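PDB 2YHG: cellulose-binding protein from Saccharophagus degradans, which probably binds polysaccharide as a whole protein and may cleave glycosidic bonds with its nucleoside hydrolase-like domain, present here together with a C-terminal domain. Local coordinates for residues Y29-D43 with A137-W151. Residues are numbered along the deposited sequence; the frame is centred on the assembly and turned at random.
With CA (calcium ion), chain B.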
loop_
_atom_site.group_PDB
_atom_site.type_symbol
_atom_site.label_atom_id
_atom_site.label_comp_id
_atom_site.label_asym_id
_atom_site.label_seq_id
_atom_site.Cartn_x
_atom_site.Cartn_y
_atom_site.Cartn_z
ATOM N N TYR A 29 9.009 1.404 1.522
ATOM C CA TYR A 29 8.585 0.224 2.241
ATOM C C TYR A 29 8.833 -1.032 1.403
ATOM O O TYR A 29 8.827 -1.010 0.177
ATOM C CB TYR A 29 7.086 0.361 2.625
ATOM C CG TYR A 29 6.822 1.549 3.551
ATOM C CD1 TYR A 29 7.457 1.699 4.772
ATOM C CD2 TYR A 29 5.964 2.551 3.168
ATOM C CE1 TYR A 29 7.206 2.830 5.579
ATOM C CE2 TYR A 29 5.690 3.627 3.952
ATOM C CZ TYR A 29 6.294 3.764 5.168
ATOM O OH TYR A 29 5.991 4.879 5.957
ATOM N N ARG A 30 8.986 -2.145 2.118
ATOM C CA ARG A 30 9.236 -3.453 1.523
ATOM C C ARG A 30 7.913 -4.173 1.366
ATOM O O ARG A 30 7.191 -4.353 2.350
ATOM C CB ARG A 30 10.144 -4.260 2.437
ATOM C CG ARG A 30 11.511 -3.613 2.729
ATOM C CD ARG A 30 12.298 -4.404 3.744
ATOM N NE ARG A 30 12.614 -5.734 3.239
ATOM C CZ ARG A 30 12.998 -6.746 4.003
ATOM N NH1 ARG A 30 13.036 -6.608 5.338
ATOM N NH2 ARG A 30 13.317 -7.892 3.454
ATOM N N VAL A 31 7.656 -4.681 0.173
ATOM C CA VAL A 31 6.364 -5.309 -0.103
ATOM C C VAL A 31 6.546 -6.532 -0.991
ATOM O O VAL A 31 7.309 -6.509 -1.970
ATOM C CB VAL A 31 5.383 -4.320 -0.766
ATOM C CG1 VAL A 31 3.985 -4.964 -0.896
ATOM C CG2 VAL A 31 5.266 -3.033 0.005
ATOM N N ILE A 32 5.803 -7.598 -0.665
ATOM C CA ILE A 32 5.701 -8.795 -1.446
ATOM C C ILE A 32 4.204 -8.982 -1.720
ATOM O O ILE A 32 3.409 -8.997 -0.782
ATOM C CB ILE A 32 6.231 -9.993 -0.643
ATOM C CG1 ILE A 32 7.740 -9.855 -0.424
ATOM C CG2 ILE A 32 5.850 -11.313 -1.303
ATOM C CD1 ILE A 32 8.289 -10.807 0.622
ATOM N N HIS A 33 3.842 -9.220 -2.979
ATOM C CA HIS A 33 2.457 -9.481 -3.346
ATOM C C HIS A 33 2.269 -10.931 -3.684
ATOM O O HIS A 33 3.062 -11.532 -4.407
ATOM C CB HIS A 33 2.030 -8.636 -4.519
ATOM C CG HIS A 33 2.094 -7.193 -4.235
ATOM N ND1 HIS A 33 1.416 -6.641 -3.169
ATOM C CD2 HIS A 33 2.721 -6.180 -4.883
ATOM C CE1 HIS A 33 1.630 -5.335 -3.200
ATOM N NE2 HIS A 33 2.430 -5.028 -4.212
ATOM N N THR A 34 1.163 -11.493 -3.196
ATOM C CA THR A 34 0.680 -12.786 -3.663
ATOM C C THR A 34 -0.654 -12.567 -4.347
ATOM O O THR A 34 -1.469 -11.764 -3.875
ATOM C CB THR A 34 0.602 -13.841 -2.531
ATOM O OG1 THR A 34 -0.599 -13.709 -1.724
ATOM C CG2 THR A 34 1.820 -13.804 -1.614
ATOM N N THR A 35 -0.857 -13.192 -5.502
ATOM C CA THR A 35 -1.987 -12.837 -6.365
ATOM C C THR A 35 -2.532 -14.074 -7.068
ATOM O O THR A 35 -1.756 -14.882 -7.643
ATOM C CB THR A 35 -1.596 -11.749 -7.409
ATOM O OG1 THR A 35 -2.602 -11.692 -8.428
ATOM C CG2 THR A 35 -0.254 -12.033 -8.104
ATOM N N ASP A 36 -3.844 -14.190 -7.093
ATOM C CA ASP A 36 -4.539 -15.273 -7.778
ATOM C C ASP A 36 -4.857 -14.924 -9.214
ATOM O O ASP A 36 -6.007 -14.945 -9.647
ATOM C CB ASP A 36 -5.818 -15.662 -7.034
ATOM C CG ASP A 36 -6.815 -14.486 -6.919
ATOM O OD1 ASP A 36 -6.444 -13.332 -6.960
ATOM O OD2 ASP A 36 -8.046 -14.795 -6.783
ATOM N N MET A 37 -3.819 -14.639 -9.999
ATOM C CA MET A 37 -3.971 -14.313 -11.416
ATOM C C MET A 37 -4.854 -15.324 -12.108
ATOM O O MET A 37 -4.720 -16.531 -11.923
ATOM C CB MET A 37 -2.606 -14.291 -12.089
ATOM C CG MET A 37 -1.735 -13.122 -11.670
ATOM S SD MET A 37 -2.275 -11.587 -12.487
ATOM C CE MET A 37 -1.224 -10.400 -11.583
ATOM N N GLY A 38 -5.722 -14.808 -12.959
ATOM C CA GLY A 38 -6.693 -15.607 -13.708
ATOM C C GLY A 38 -8.084 -15.591 -13.119
ATOM O O GLY A 38 -9.032 -15.900 -13.833
ATOM N N ALA A 39 -8.239 -15.299 -11.837
ATOM C CA ALA A 39 -9.565 -15.236 -11.244
ATOM C C ALA A 39 -10.379 -14.106 -11.830
ATOM O O ALA A 39 -11.611 -14.224 -11.995
ATOM C CB ALA A 39 -9.453 -15.044 -9.742
ATOM N N ASP A 40 -9.740 -12.960 -12.061
ATOM C CA ASP A 40 -10.427 -11.783 -12.520
ATOM C C ASP A 40 -9.387 -10.827 -13.067
ATOM O O ASP A 40 -8.253 -10.784 -12.580
ATOM C CB ASP A 40 -11.159 -11.120 -11.375
ATOM C CG ASP A 40 -12.044 -9.988 -11.835
ATOM O OD1 ASP A 40 -13.218 -10.255 -12.188
ATOM O OD2 ASP A 40 -11.570 -8.830 -11.843
ATOM N N PRO A 41 -9.742 -10.056 -14.090
ATOM C CA PRO A 41 -8.758 -9.151 -14.681
ATOM C C PRO A 41 -8.207 -8.112 -13.704
ATOM O O PRO A 41 -7.180 -7.518 -14.001
ATOM C CB PRO A 41 -9.523 -8.486 -15.839
ATOM C CG PRO A 41 -10.955 -8.684 -15.497
ATOM C CD PRO A 41 -11.032 -10.016 -14.810
ATOM N N ASP A 42 -8.891 -7.837 -12.612
ATOM C CA ASP A 42 -8.414 -6.832 -11.706
ATOM C C ASP A 42 -7.007 -7.078 -11.202
ATOM O O ASP A 42 -6.252 -6.107 -11.027
ATOM C CB ASP A 42 -9.419 -6.400 -10.665
ATOM C CG ASP A 42 -9.744 -7.369 -9.624
ATOM O OD1 ASP A 42 -9.259 -8.497 -9.606
ATOM O OD2 ASP A 42 -10.523 -6.890 -8.701
ATOM N N ASP A 43 -6.582 -8.314 -11.003
ATOM C CA ASP A 43 -5.211 -8.538 -10.542
ATOM C C ASP A 43 -4.205 -8.033 -11.584
ATOM O O ASP A 43 -3.124 -7.562 -11.225
ATOM C CB ASP A 43 -4.951 -10.004 -10.237
ATOM C CG ASP A 43 -5.712 -10.506 -9.012
ATOM O OD1 ASP A 43 -6.962 -10.581 -9.092
ATOM O OD2 ASP A 43 -5.116 -10.732 -7.944
ATOM N N ALA A 137 12.915 -13.130 2.852
ATOM C CA ALA A 137 12.757 -11.677 2.992
ATOM C C ALA A 137 12.609 -11.280 4.442
ATOM O O ALA A 137 13.239 -10.319 4.908
ATOM C CB ALA A 137 11.547 -11.212 2.192
ATOM N N VAL A 138 11.796 -11.996 5.197
ATOM C CA VAL A 138 11.608 -11.685 6.605
ATOM C C VAL A 138 12.899 -11.887 7.374
ATOM O O VAL A 138 13.219 -11.108 8.275
ATOM C CB VAL A 138 10.456 -12.487 7.204
ATOM C CG1 VAL A 138 10.355 -12.235 8.712
ATOM C CG2 VAL A 138 9.130 -12.133 6.491
ATOM N N ASP A 139 13.686 -12.896 7.004
ATOM C CA ASP A 139 14.934 -13.177 7.672
ATOM C C ASP A 139 16.011 -12.136 7.373
ATOM O O ASP A 139 16.984 -12.043 8.100
ATOM C CB ASP A 139 15.450 -14.556 7.282
ATOM C CG ASP A 139 14.700 -15.712 7.917
ATOM O OD1 ASP A 139 13.966 -15.516 8.882
ATOM O OD2 ASP A 139 14.976 -16.847 7.466
ATOM N N LYS A 140 15.927 -11.433 6.248
ATOM C CA LYS A 140 16.993 -10.553 5.781
ATOM C C LYS A 140 17.325 -9.513 6.847
ATOM O O LYS A 140 16.439 -8.977 7.518
ATOM C CB LYS A 140 16.562 -9.883 4.480
ATOM C CG LYS A 140 17.616 -9.157 3.712
ATOM C CD LYS A 140 17.086 -8.612 2.389
ATOM C CE LYS A 140 18.136 -7.914 1.570
ATOM N NZ LYS A 140 17.549 -7.261 0.385
ATOM N N ASP A 141 18.592 -9.117 6.858
ATOM C CA ASP A 141 19.119 -8.125 7.796
ATOM C C ASP A 141 18.838 -6.714 7.321
ATOM O O ASP A 141 19.703 -5.849 7.335
ATOM C CB ASP A 141 20.624 -8.328 8.061
ATOM C CG ASP A 141 21.467 -7.967 6.872
ATOM O OD1 ASP A 141 20.974 -8.065 5.723
ATOM O OD2 ASP A 141 22.643 -7.593 7.089
ATOM N N ASP A 142 17.583 -6.438 6.998
ATOM C CA ASP A 142 17.102 -5.099 6.713
ATOM C C ASP A 142 16.191 -4.743 7.886
ATOM O O ASP A 142 15.258 -5.485 8.170
ATOM C CB ASP A 142 16.352 -5.178 5.372
ATOM C CG ASP A 142 15.935 -3.838 4.834
ATOM O OD1 ASP A 142 15.527 -2.951 5.603
ATOM O OD2 ASP A 142 15.834 -3.727 3.570
ATOM N N PRO A 143 16.397 -3.603 8.559
ATOM C CA PRO A 143 15.583 -3.279 9.747
ATOM C C PRO A 143 14.126 -2.980 9.426
ATOM O O PRO A 143 13.292 -2.926 10.335
ATOM C CB PRO A 143 16.276 -2.038 10.334
ATOM C CG PRO A 143 16.939 -1.419 9.166
ATOM C CD PRO A 143 17.459 -2.602 8.371
ATOM N N ARG A 144 13.840 -2.708 8.156
ATOM C CA ARG A 144 12.492 -2.421 7.776
ATOM C C ARG A 144 11.666 -3.714 7.800
ATOM O O ARG A 144 12.115 -4.747 7.315
ATOM C CB ARG A 144 12.469 -1.856 6.371
ATOM C CG ARG A 144 13.096 -0.453 6.243
ATOM C CD ARG A 144 13.123 -0.030 4.801
ATOM N NE ARG A 144 13.910 -0.938 3.976
ATOM C CZ ARG A 144 13.870 -0.956 2.655
ATOM N NH1 ARG A 144 13.078 -0.108 2.007
ATOM N NH2 ARG A 144 14.611 -1.812 1.983
ATOM N N PRO A 145 10.433 -3.642 8.266
ATOM C CA PRO A 145 9.555 -4.794 8.190
ATOM C C PRO A 145 9.173 -5.078 6.744
ATOM O O PRO A 145 9.362 -4.247 5.863
ATOM C CB PRO A 145 8.354 -4.354 9.016
ATOM C CG PRO A 145 8.395 -2.891 9.055
ATOM C CD PRO A 145 9.800 -2.478 8.895
ATOM N N VAL A 146 8.602 -6.247 6.525
ATOM C CA VAL A 146 8.105 -6.509 5.214
ATOM C C VAL A 146 6.651 -6.901 5.213
ATOM O O VAL A 146 6.122 -7.589 6.101
ATOM C CB VAL A 146 8.979 -7.506 4.501
ATOM C CG1 VAL A 146 9.012 -8.771 5.272
ATOM C CG2 VAL A 146 8.549 -7.709 3.056
ATOM N N TRP A 147 5.963 -6.290 4.253
ATOM C CA TRP A 147 4.566 -6.554 4.008
ATOM C C TRP A 147 4.434 -7.702 3.042
ATOM O O TRP A 147 5.110 -7.747 2.011
ATOM C CB TRP A 147 3.869 -5.348 3.413
ATOM C CG TRP A 147 3.697 -4.257 4.392
ATOM C CD1 TRP A 147 4.646 -3.350 4.797
ATOM C CD2 TRP A 147 2.554 -4.025 5.211
ATOM N NE1 TRP A 147 4.164 -2.595 5.823
ATOM C CE2 TRP A 147 2.885 -2.980 6.101
ATOM C CE3 TRP A 147 1.292 -4.615 5.304
ATOM C CZ2 TRP A 147 1.995 -2.536 7.070
ATOM C CZ3 TRP A 147 0.404 -4.156 6.241
ATOM C CH2 TRP A 147 0.772 -3.122 7.133
ATOM N N ALA A 148 3.523 -8.617 3.355
ATOM C CA ALA A 148 3.079 -9.634 2.406
ATOM C C ALA A 148 1.587 -9.467 2.227
ATOM O O ALA A 148 0.866 -9.328 3.206
ATOM C CB ALA A 148 3.461 -11.046 2.849
ATOM N N THR A 149 1.125 -9.476 0.986
ATOM C CA THR A 149 -0.251 -9.162 0.704
ATOM C C THR A 149 -0.979 -10.347 0.094
ATOM O O THR A 149 -0.383 -11.237 -0.543
ATOM C CB THR A 149 -0.388 -7.937 -0.176
ATOM O OG1 THR A 149 -0.026 -8.319 -1.504
ATOM C CG2 THR A 149 0.484 -6.776 0.329
ATOM N N CYS A 150 -2.294 -10.330 0.247
ATOM C CA CYS A 150 -3.190 -11.340 -0.306
ATOM C C CYS A 150 -4.155 -10.675 -1.277
ATOM O O CYS A 150 -5.180 -10.113 -0.882
ATOM C CB CYS A 150 -3.978 -12.048 0.807
ATOM S SG CYS A 150 -2.961 -12.322 2.268
ATOM N N TRP A 151 -3.812 -10.702 -2.564
ATOM C CA TRP A 151 -4.741 -10.286 -3.598
ATOM C C TRP A 151 -5.743 -11.391 -3.908
ATOM O O TRP A 151 -6.837 -11.116 -4.427
ATOM C CB TRP A 151 -4.028 -9.853 -4.878
ATOM C CG TRP A 151 -3.063 -8.713 -4.781
ATOM C CD1 TRP A 151 -2.521 -8.156 -3.652
ATOM C CD2 TRP A 151 -2.444 -8.078 -5.885
ATOM N NE1 TRP A 151 -1.620 -7.166 -4.002
ATOM C CE2 TRP A 151 -1.531 -7.131 -5.379
ATOM C CE3 TRP A 151 -2.578 -8.224 -7.270
ATOM C CZ2 TRP A 151 -0.723 -6.363 -6.210
ATOM C CZ3 TRP A 151 -1.759 -7.478 -8.100
ATOM C CH2 TRP A 151 -0.851 -6.551 -7.576
HETATM CA CA CA B . -7.408 -10.931 -6.747
HETATM O O HOH W 1 8.759 -1.691 5.130
HETATM O O HOH W 2 13.648 -8.454 7.546
HETATM O O HOH W 3 -9.248 -12.561 -6.382
HETATM O O HOH W 4 -9.694 -10.098 -7.589
#
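Arg30 meets Asp142 and Arg144 where strands 30-35 and 146-150 pair in parallel, Ile32 N giving a hydrogen bond to Trp147 O (2.8 Å), at the middle of the six-stranded sheet of the nucleoside hydrolase-like domain. Arg30 suits its place because its long chain, bent at chi3 (63°), carries a flat five-hydrogen donor between the last turn of helix 129-139 and the loop that follows. There NH1 bonds to Arg144 O (2.9 Å), close to the guanidinium plane, while NH2 reaches Ala137 O at 2.8 Å from above the carbonyl plane. Asp142 CB lies over one face, offset toward the rim; Val146 CB covers the opposite face. The Asp142 carboxylate, 5° from parallel, is gripped side-on by Arg144, NE to OD1 and NH2 to OD2 (2.8 Å). Salt bridges from Arg30 NE to Glu60 and from Arg144 NH1 to Asp58 probably help to balance the charge. Arg30 CG rests over the centre of the Arg144 guanidinium.

Ile32 packs against helix 129-139, its CD1 3.6 Å from Ala137 CB. Farther along, the broad indole of Trp151 sets CZ2 3.5 Å over the centre of the His33 ring, the planes inclined at 47°. His33 ND1 shares a hydrogen bond with Thr149 OG1 (2.8 Å), and NE2 bonds to Gln50. Asp36, Asp43 and Asp244 gather anionic oxygens round a calcium ion, to which Trp151 turns its backbone O, 2.4 Å from the metal.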